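Local coordinates for TcpB (Brucella melitensis, PDB 4LQC), which belongs to the TIR-domain proteins and is represented here by that domain, a parallel beta-sheet flanked by helices, in a two-chain assembly, at residues I15-A20 with I64-E69; H70-Q75 with R79-L84; V118-S123 with K132-L137. The protein carries 2 engineered substitutions. All blocks are in the same frame, centred on the assembly; numbering follows the deposited sequence.

Contact 1: I15-A20 with I64-E69. Engineered in segment 15-20: I15 (natural residue Ser).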
loop_
_atom_site.group_PDB
_atom_site.type_symbol
_atom_site.label_atom_id
_atom_site.label_comp_id
_atom_site.label_asym_id
_atom_site.label_seq_id
_atom_site.Cartn_x
_atom_site.Cartn_y
_atom_site.Cartn_z
ATOM N N ILE B 15 -16.224 6.200 0.271
ATOM C CA ILE B 15 -16.451 7.331 -0.617
ATOM C C ILE B 15 -15.158 8.064 -0.955
ATOM O O ILE B 15 -14.986 8.539 -2.073
ATOM C CB ILE B 15 -17.470 8.334 -0.042
ATOM C CG1 ILE B 15 -17.616 9.529 -0.997
ATOM C CG2 ILE B 15 -17.058 8.777 1.359
ATOM C CD1 ILE B 15 -18.682 10.521 -0.595
ATOM N N GLU B 16 -14.236 8.121 0.001
ATOM C CA GLU B 16 -12.996 8.866 -0.173
ATOM C C GLU B 16 -12.188 8.328 -1.340
ATOM O O GLU B 16 -11.372 9.045 -1.917
ATOM C CB GLU B 16 -12.157 8.826 1.105
ATOM C CG GLU B 16 -12.710 9.665 2.251
ATOM C CD GLU B 16 -13.661 8.891 3.143
ATOM O OE1 GLU B 16 -13.915 7.691 2.868
ATOM O OE2 GLU B 16 -14.163 9.472 4.136
ATOM N N ASP B 17 -12.422 7.059 -1.675
ATOM C CA ASP B 17 -11.732 6.390 -2.776
ATOM C C ASP B 17 -12.502 6.502 -4.089
ATOM O O ASP B 17 -11.986 6.133 -5.145
ATOM C CB ASP B 17 -11.575 4.900 -2.463
ATOM C CG ASP B 17 -10.589 4.630 -1.354
ATOM O OD1 ASP B 17 -9.443 5.139 -1.425
ATOM O OD2 ASP B 17 -10.961 3.896 -0.410
ATOM N N LYS B 18 -13.736 6.996 -4.013
ATOM C CA LYS B 18 -14.694 6.879 -5.114
ATOM C C LYS B 18 -14.248 7.531 -6.402
ATOM O O LYS B 18 -14.431 6.966 -7.487
ATOM C CB LYS B 18 -16.052 7.448 -4.716
ATOM C CG LYS B 18 -17.141 7.239 -5.753
ATOM C CD LYS B 18 -18.482 7.662 -5.207
ATOM C CE LYS B 18 -19.588 7.323 -6.197
ATOM N NZ LYS B 18 -20.690 6.512 -5.585
ATOM N N GLU B 19 -13.667 8.720 -6.307
ATOM C CA GLU B 19 -13.334 9.435 -7.537
ATOM C C GLU B 19 -11.853 9.318 -7.888
ATOM O O GLU B 19 -11.386 9.911 -8.859
ATOM C CB GLU B 19 -13.841 10.886 -7.502
ATOM C CG GLU B 19 -15.293 10.997 -7.977
ATOM C CD GLU B 19 -16.075 12.123 -7.319
ATOM O OE1 GLU B 19 -15.463 12.979 -6.644
ATOM O OE2 GLU B 19 -17.316 12.143 -7.473
ATOM N N ALA B 20 -11.134 8.512 -7.111
ATOM C CA ALA B 20 -9.734 8.235 -7.416
ATOM C C ALA B 20 -9.580 6.826 -7.999
ATOM O O ALA B 20 -10.030 6.568 -9.118
ATOM C CB ALA B 20 -8.867 8.421 -6.189
ATOM N N ILE B 64 -15.933 -6.935 -5.604
ATOM C CA ILE B 64 -14.657 -6.294 -5.357
ATOM C C ILE B 64 -14.824 -5.397 -4.144
ATOM O O ILE B 64 -15.776 -4.623 -4.052
ATOM C CB ILE B 64 -14.213 -5.430 -6.557
ATOM C CG1 ILE B 64 -14.109 -6.278 -7.831
ATOM C CG2 ILE B 64 -12.872 -4.780 -6.277
ATOM C CD1 ILE B 64 -13.807 -5.461 -9.079
ATOM N N VAL B 65 -13.913 -5.518 -3.198
ATOM C CA VAL B 65 -13.899 -4.630 -2.050
ATOM C C VAL B 65 -12.545 -3.931 -2.029
ATOM O O VAL B 65 -11.498 -4.574 -1.918
ATOM C CB VAL B 65 -14.058 -5.404 -0.751
ATOM C CG1 VAL B 65 -14.286 -4.443 0.394
ATOM C CG2 VAL B 65 -15.210 -6.386 -0.856
ATOM N N VAL B 66 -12.570 -2.614 -2.160
ATOM C CA VAL B 66 -11.357 -1.827 -2.125
ATOM C C VAL B 66 -10.913 -1.610 -0.679
ATOM O O VAL B 66 -11.446 -0.743 0.019
ATOM C CB VAL B 66 -11.595 -0.487 -2.816
ATOM C CG1 VAL B 66 -10.289 0.302 -2.939
ATOM C CG2 VAL B 66 -12.194 -0.739 -4.173
ATOM N N LEU B 67 -9.939 -2.408 -0.243
ATOM C CA LEU B 67 -9.401 -2.348 1.110
ATOM C C LEU B 67 -8.380 -1.237 1.305
ATOM O O LEU B 67 -7.200 -1.428 1.049
ATOM C CB LEU B 67 -8.726 -3.669 1.441
ATOM C CG LEU B 67 -9.644 -4.885 1.547
ATOM C CD1 LEU B 67 -8.831 -6.043 2.142
ATOM C CD2 LEU B 67 -10.839 -4.554 2.417
ATOM N N SER B 68 -8.832 -0.080 1.772
ATOM C CA SER B 68 -7.955 1.058 1.942
ATOM C C SER B 68 -8.113 1.604 3.332
ATOM O O SER B 68 -8.972 1.163 4.083
ATOM C CB SER B 68 -8.305 2.164 0.953
ATOM O OG SER B 68 -9.522 2.802 1.315
ATOM N N GLU B 69 -7.285 2.586 3.666
ATOM C CA GLU B 69 -7.363 3.262 4.952
ATOM C C GLU B 69 -8.777 3.813 5.193
ATOM O O GLU B 69 -9.342 3.662 6.277
ATOM C CB GLU B 69 -6.322 4.383 4.995
ATOM C CG GLU B 69 -6.005 4.885 6.384
ATOM C CD GLU B 69 -5.183 6.157 6.364
ATOM O OE1 GLU B 69 -4.830 6.621 5.259
ATOM O OE2 GLU B 69 -4.888 6.696 7.458
HETATM O O HOH W 1 -12.589 2.126 -0.467
#
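D17 holds CG anti to its own carbonyl carbon (chi1 -70°) and S68 holds OG between its backbone N and carbonyl carbon (chi1 72°); the two torsions aim carboxylate and hydroxyl at each other. S68 OG donates to D17 OD2 at 2.5 Å, a separation so short that its exact value is doubtful, although the pairing of donor and acceptor is clear. The other carboxylate oxygen, D17 OD1, stands back at 3.6 Å from S68 OG. S68 occupies the N-cap position of helix 69-72, and the same OG accepts from the backbone N of F71, a geometry consistent with D17 positioning the capping hydroxyl from the second shell. The site lies where strands 7-14 and 60-68, central neighbours in the five-stranded parallel sheet of the TIR fold, run out into the connections to their helices. A water donates to V66 O at 3.1 Å and also lies very close to D17 OD2, a separation whose length is doubtful. Beside this polar group the methyl V66 CG1 approaches D17 OD2 only to 4.4 Å, while V66 itself packs on F21 and V22 of helix 18-31. The buried D17 side chain also packs against V22 and H70.

Contact 2: H70-Q75 with R79-L84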
loop_
_atom_site.group_PDB
_atom_site.type_symbol
_atom_site.label_atom_id
_atom_site.label_comp_id
_atom_site.label_asym_id
_atom_site.label_seq_id
_atom_site.Cartn_x
_atom_site.Cartn_y
_atom_site.Cartn_z
ATOM N N HIS B 70 -9.368 4.417 4.169
ATOM C CA HIS B 70 -10.712 4.987 4.310
ATOM C C HIS B 70 -11.769 3.910 4.445
ATOM O O HIS B 70 -12.843 4.143 5.005
ATOM C CB HIS B 70 -11.017 5.889 3.125
ATOM C CG HIS B 70 -9.918 6.853 2.836
ATOM N ND1 HIS B 70 -9.687 7.969 3.614
ATOM C CD2 HIS B 70 -8.956 6.851 1.884
ATOM C CE1 HIS B 70 -8.639 8.619 3.145
ATOM N NE2 HIS B 70 -8.178 7.961 2.094
ATOM N N PHE B 71 -11.467 2.723 3.935
ATOM C CA PHE B 71 -12.371 1.610 4.125
ATOM C C PHE B 71 -12.388 1.227 5.603
ATOM O O PHE B 71 -13.430 1.269 6.256
ATOM C CB PHE B 71 -11.974 0.416 3.265
ATOM C CG PHE B 71 -12.891 -0.769 3.435
ATOM C CD1 PHE B 71 -14.103 -0.815 2.770
ATOM C CD2 PHE B 71 -12.544 -1.831 4.268
ATOM C CE1 PHE B 71 -14.966 -1.893 2.934
ATOM C CE2 PHE B 71 -13.389 -2.902 4.413
ATOM C CZ PHE B 71 -14.612 -2.932 3.739
ATOM N N PHE B 72 -11.230 0.875 6.141
ATOM C CA PHE B 72 -11.177 0.409 7.527
ATOM C C PHE B 72 -11.568 1.501 8.522
ATOM O O PHE B 72 -12.079 1.195 9.598
ATOM C CB PHE B 72 -9.797 -0.124 7.874
ATOM C CG PHE B 72 -9.420 -1.367 7.129
ATOM C CD1 PHE B 72 -10.121 -2.541 7.314
ATOM C CD2 PHE B 72 -8.328 -1.369 6.270
ATOM C CE1 PHE B 72 -9.764 -3.696 6.635
ATOM C CE2 PHE B 72 -7.959 -2.519 5.594
ATOM C CZ PHE B 72 -8.683 -3.682 5.771
ATOM N N SER B 73 -11.352 2.766 8.159
ATOM C CA SER B 73 -11.666 3.877 9.063
ATOM C C SER B 73 -13.154 3.945 9.391
ATOM O O SER B 73 -13.539 4.555 10.387
ATOM C CB SER B 73 -11.212 5.213 8.485
ATOM O OG SER B 73 -12.116 5.659 7.491
ATOM N N LYS B 74 -13.988 3.313 8.566
ATOM C CA LYS B 74 -15.426 3.295 8.802
ATOM C C LYS B 74 -15.752 2.448 10.033
ATOM O O LYS B 74 -16.885 2.427 10.477
ATOM C CB LYS B 74 -16.192 2.744 7.592
ATOM C CG LYS B 74 -15.886 3.409 6.261
ATOM C CD LYS B 74 -16.287 4.884 6.240
ATOM C CE LYS B 74 -15.516 5.647 5.162
ATOM N NZ LYS B 74 -15.867 7.094 5.135
ATOM N N GLN B 75 -14.750 1.754 10.565
ATOM C CA GLN B 75 -14.917 0.945 11.765
ATOM C C GLN B 75 -16.010 -0.113 11.602
ATOM O O GLN B 75 -17.007 -0.097 12.327
ATOM C CB GLN B 75 -15.211 1.833 12.983
ATOM C CG GLN B 75 -14.025 2.694 13.450
ATOM C CD GLN B 75 -14.330 3.468 14.737
ATOM O OE1 GLN B 75 -15.474 3.872 14.983
ATOM N NE2 GLN B 75 -13.308 3.664 15.568
ATOM N N ARG B 79 -16.454 -9.215 12.621
ATOM C CA ARG B 79 -16.929 -10.464 12.027
ATOM C C ARG B 79 -17.363 -10.295 10.589
ATOM O O ARG B 79 -17.367 -11.258 9.813
ATOM C CB ARG B 79 -18.099 -11.049 12.829
ATOM C CG ARG B 79 -19.260 -10.100 13.117
ATOM C CD ARG B 79 -20.352 -10.812 13.937
ATOM N NE ARG B 79 -21.522 -9.965 14.156
ATOM C CZ ARG B 79 -22.469 -10.196 15.067
ATOM N NH1 ARG B 79 -22.391 -11.248 15.878
ATOM N NH2 ARG B 79 -23.493 -9.360 15.171
ATOM N N GLU B 80 -17.776 -9.081 10.248
ATOM C CA GLU B 80 -18.159 -8.758 8.889
ATOM C C GLU B 80 -16.915 -8.574 8.016
ATOM O O GLU B 80 -16.962 -8.818 6.813
ATOM C CB GLU B 80 -19.067 -7.525 8.874
ATOM C CG GLU B 80 -20.453 -7.798 9.516
ATOM C CD GLU B 80 -21.483 -6.704 9.242
ATOM O OE1 GLU B 80 -22.395 -6.548 10.069
ATOM O OE2 GLU B 80 -21.379 -5.993 8.208
ATOM N N LEU B 81 -15.803 -8.162 8.625
ATOM C CA LEU B 81 -14.515 -8.116 7.908
ATOM C C LEU B 81 -14.004 -9.534 7.683
ATOM O O LEU B 81 -13.643 -9.921 6.566
ATOM C CB LEU B 81 -13.457 -7.330 8.688
ATOM C CG LEU B 81 -13.599 -5.811 8.767
ATOM C CD1 LEU B 81 -12.387 -5.238 9.474
ATOM C CD2 LEU B 81 -13.743 -5.193 7.369
ATOM N N ASP B 82 -13.981 -10.304 8.766
ATOM C CA ASP B 82 -13.601 -11.701 8.702
ATOM C C ASP B 82 -14.496 -12.465 7.734
ATOM O O ASP B 82 -14.042 -13.433 7.116
ATOM C CB ASP B 82 -13.676 -12.339 10.086
ATOM C CG ASP B 82 -12.697 -11.727 11.060
ATOM O OD1 ASP B 82 -11.789 -10.979 10.615
ATOM O OD2 ASP B 82 -12.820 -12.008 12.273
ATOM N N GLY B 83 -15.755 -12.027 7.613
ATOM C CA GLY B 83 -16.735 -12.657 6.738
ATOM C C GLY B 83 -16.431 -12.516 5.252
ATOM O O GLY B 83 -16.802 -13.372 4.448
ATOM N N LEU B 84 -15.748 -11.437 4.886
ATOM C CA LEU B 84 -15.340 -11.205 3.508
ATOM C C LEU B 84 -14.457 -12.346 2.996
ATOM O O LEU B 84 -14.338 -12.556 1.785
ATOM C CB LEU B 84 -14.570 -9.881 3.420
ATOM C CG LEU B 84 -15.385 -8.628 3.758
ATOM C CD1 LEU B 84 -14.558 -7.374 3.546
ATOM C CD2 LEU B 84 -16.656 -8.560 2.922
#
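F72 O accepts the backbone N of Q75 at 2.9 Å, closing a type I turn from F72 to Q75. The F72 side chain offers a ring edge to L81 of helix 78-83, and L81 carries the contact, sending one methyl to each of two phenylalanines. Its CD2 meets F71 CE2 at 3.8 Å and lies near the plane of that ring, at its edge; L81 CD1 comes to 4.1 Å from F72 CD1, again at the ring edge and almost as close to CE1. With CG anti to the backbone N (chi1 180°), the F71 side chain slides past that of L81 in the opposite direction, whereas F72 has its CG beside the backbone N (chi1 -66°) and turns its ring across the L81 side chain. The two rings also touch one another: F71 CD2 sits 3.9 Å above the plane of the F72 ring, over the outer part of the ring. Both helices belong to the crossover that joins the parallel, adjacent strands 60-68 and 95-100, which here is broken into short helices. L84 adds a lighter touch, its CD1 lying 4.4 Å from F71 CZ in an oblique approach. L49 of helix 49-57 packs on both F71 and L81, and F110 stacks on F72 and touches L81. On the sheet side F71 rests on V65 and F72 on L67.

Contact 3: V118-S123 with K132-L137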
loop_
_atom_site.group_PDB
_atom_site.type_symbol
_atom_site.label_atom_id
_atom_site.label_comp_id
_atom_site.label_asym_id
_atom_site.label_seq_id
_atom_site.Cartn_x
_atom_site.Cartn_y
_atom_site.Cartn_z
ATOM N N VAL B 118 -4.758 -13.920 0.458
ATOM C CA VAL B 118 -4.075 -13.388 -0.710
ATOM C C VAL B 118 -5.053 -12.613 -1.574
ATOM O O VAL B 118 -6.168 -13.072 -1.830
ATOM C CB VAL B 118 -3.447 -14.504 -1.546
ATOM C CG1 VAL B 118 -2.672 -13.908 -2.711
ATOM C CG2 VAL B 118 -2.534 -15.344 -0.683
ATOM N N ALA B 119 -4.628 -11.432 -2.016
ATOM C CA ALA B 119 -5.487 -10.563 -2.789
ATOM C C ALA B 119 -4.692 -9.674 -3.737
ATOM O O ALA B 119 -3.469 -9.624 -3.690
ATOM C CB ALA B 119 -6.337 -9.719 -1.865
ATOM N N LEU B 120 -5.410 -8.977 -4.604
ATOM C CA LEU B 120 -4.791 -8.019 -5.500
ATOM C C LEU B 120 -4.287 -6.846 -4.666
ATOM O O LEU B 120 -4.810 -6.572 -3.590
ATOM C CB LEU B 120 -5.817 -7.562 -6.540
ATOM C CG LEU B 120 -6.397 -8.667 -7.418
ATOM C CD1 LEU B 120 -7.776 -8.295 -7.926
ATOM C CD2 LEU B 120 -5.456 -8.894 -8.586
ATOM N N ASN B 121 -3.277 -6.161 -5.169
ATOM C CA ASN B 121 -2.574 -5.123 -4.431
ATOM C C ASN B 121 -2.121 -4.094 -5.468
ATOM O O ASN B 121 -1.403 -4.431 -6.405
ATOM C CB ASN B 121 -1.370 -5.751 -3.692
ATOM C CG ASN B 121 -0.622 -4.763 -2.783
ATOM O OD1 ASN B 121 -0.530 -3.561 -3.071
ATOM N ND2 ASN B 121 -0.056 -5.281 -1.694
ATOM N N THR B 122 -2.552 -2.844 -5.308
ATOM C CA THR B 122 -2.245 -1.801 -6.291
ATOM C C THR B 122 -0.790 -1.348 -6.304
ATOM O O THR B 122 -0.371 -0.613 -7.216
ATOM C CB THR B 122 -3.123 -0.556 -6.093
ATOM O OG1 THR B 122 -2.947 -0.057 -4.757
ATOM C CG2 THR B 122 -4.583 -0.905 -6.334
ATOM N N SER B 123 -0.020 -1.761 -5.302
ATOM C CA SER B 123 1.390 -1.399 -5.265
ATOM C C SER B 123 2.222 -2.385 -6.086
ATOM O O SER B 123 3.390 -2.128 -6.377
ATOM C CB SER B 123 1.893 -1.337 -3.825
ATOM O OG SER B 123 2.071 -2.635 -3.290
ATOM N N LYS B 132 -7.284 -6.343 -16.248
ATOM C CA LYS B 132 -7.106 -7.541 -17.070
ATOM C C LYS B 132 -7.331 -8.814 -16.261
ATOM O O LYS B 132 -8.055 -9.721 -16.685
ATOM C CB LYS B 132 -5.702 -7.567 -17.693
ATOM C CG LYS B 132 -5.440 -6.418 -18.626
ATOM C CD LYS B 132 -4.126 -6.578 -19.417
ATOM C CE LYS B 132 -3.966 -5.449 -20.460
ATOM N NZ LYS B 132 -2.536 -5.174 -20.855
ATOM N N GLU B 133 -6.711 -8.871 -15.088
ATOM C CA GLU B 133 -6.801 -10.032 -14.222
ATOM C C GLU B 133 -8.217 -10.286 -13.746
ATOM O O GLU B 133 -8.685 -11.430 -13.737
ATOM C CB GLU B 133 -5.892 -9.842 -13.021
ATOM C CG GLU B 133 -5.788 -11.056 -12.140
ATOM C CD GLU B 133 -4.389 -11.236 -11.625
ATOM O OE1 GLU B 133 -3.465 -10.698 -12.268
ATOM O OE2 GLU B 133 -4.205 -11.907 -10.590
ATOM N N LEU B 134 -8.898 -9.225 -13.328
ATOM C CA LEU B 134 -10.283 -9.351 -12.900
ATOM C C LEU B 134 -11.128 -9.785 -14.081
ATOM O O LEU B 134 -11.993 -10.651 -13.942
ATOM C CB LEU B 134 -10.791 -8.019 -12.347
ATOM C CG LEU B 134 -10.205 -7.605 -11.001
ATOM C CD1 LEU B 134 -10.499 -6.141 -10.712
ATOM C CD2 LEU B 134 -10.803 -8.489 -9.918
ATOM N N HIS B 135 -10.865 -9.184 -15.246
ATOM C CA HIS B 135 -11.605 -9.497 -16.466
ATOM C C HIS B 135 -11.511 -10.977 -16.834
ATOM O O HIS B 135 -12.482 -11.563 -17.321
ATOM C CB HIS B 135 -11.125 -8.627 -17.631
ATOM C CG HIS B 135 -11.782 -8.950 -18.938
ATOM N ND1 HIS B 135 -13.012 -8.442 -19.303
ATOM C CD2 HIS B 135 -11.374 -9.722 -19.976
ATOM C CE1 HIS B 135 -13.335 -8.889 -20.503
ATOM N NE2 HIS B 135 -12.360 -9.673 -20.932
ATOM N N SER B 136 -10.352 -11.579 -16.586
ATOM C CA SER B 136 -10.171 -13.007 -16.830
ATOM C C SER B 136 -11.164 -13.904 -16.098
ATOM O O SER B 136 -11.501 -14.978 -16.596
ATOM C CB SER B 136 -8.759 -13.439 -16.469
ATOM O OG SER B 136 -7.904 -13.240 -17.576
ATOM N N LEU B 137 -11.627 -13.476 -14.923
ATOM C CA LEU B 137 -12.587 -14.264 -14.144
ATOM C C LEU B 137 -13.972 -14.338 -14.783
ATOM O O LEU B 137 -14.752 -15.241 -14.482
ATOM C CB LEU B 137 -12.739 -13.703 -12.732
ATOM C CG LEU B 137 -11.527 -13.716 -11.809
ATOM C CD1 LEU B 137 -11.989 -13.427 -10.395
ATOM C CD2 LEU B 137 -10.808 -15.050 -11.885
#
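L120 divides its two methyls between a buried leucine and an exposed glutamate, and the two halves of the contact differ accordingly. On the tight side L120 CD1 meets L134 CD2 at 3.6 Å and lies 4.0 Å from L134 CG, the two leucine side chains crossing at a slant. Each has its CG beside the backbone N (chi1 -60° in L120, -71° in L134), and although the L134 side chain does not set out straight at the strand, its CD2 branch reaches it. The outer side is looser. Here the L120 and E133 side chains slide past each other in opposite directions, with L120 CD2 3.8 Å from E133 OE2. E133 is bent at chi2 (142°), and its carboxylate end, OE2 and CD, lies nearest L120 CD2, a packing contact without a hydrogen bond; OE1 forms a salt bridge with K125, just before helix 127-136. Beyond L120 the chain turns: the bond from S123 N to N121 OD1, 2.9 Å, makes an Asx turn, and S123 OG reaches the same oxygen from the same face of the amide plane. N121 ND2 bonds S123 OG of the second subunit, so this end of the segment belongs to the dimer interface. Strand 120-121 forms an outermost strand of the parallel sheet, bonded through L120 and T122 to W99 of strand 95-100, while L134 of helix 127-136 packs on L96 and I64 of the sheet and on L25 and L29 of helix 18-31.

Overall arrangement
Along the chain the three contacts follow in series, each closing before the next opens, and all lie within the TIR domain. Contacts 1 and 2 have centres about 12 Å apart and are joined where strand 60-68 passes straight into helix 69-72; a salt bridge from E16 to K74 adds a tie between them. Contact 3, its centre about 15 Å from that of contact 1, meets it through I64 and L134, and both use the same parallel sheet. Contacts 2 and 3 lie on opposite sides of the chain's centre, centres about 20 Å apart, nearest atoms about 9 Å. Central strand 60-68 thus links the crossover helices with the C-terminal helix, while contact 3 reaches the outermost strand 120-121, next to residues bonded to the second subunit.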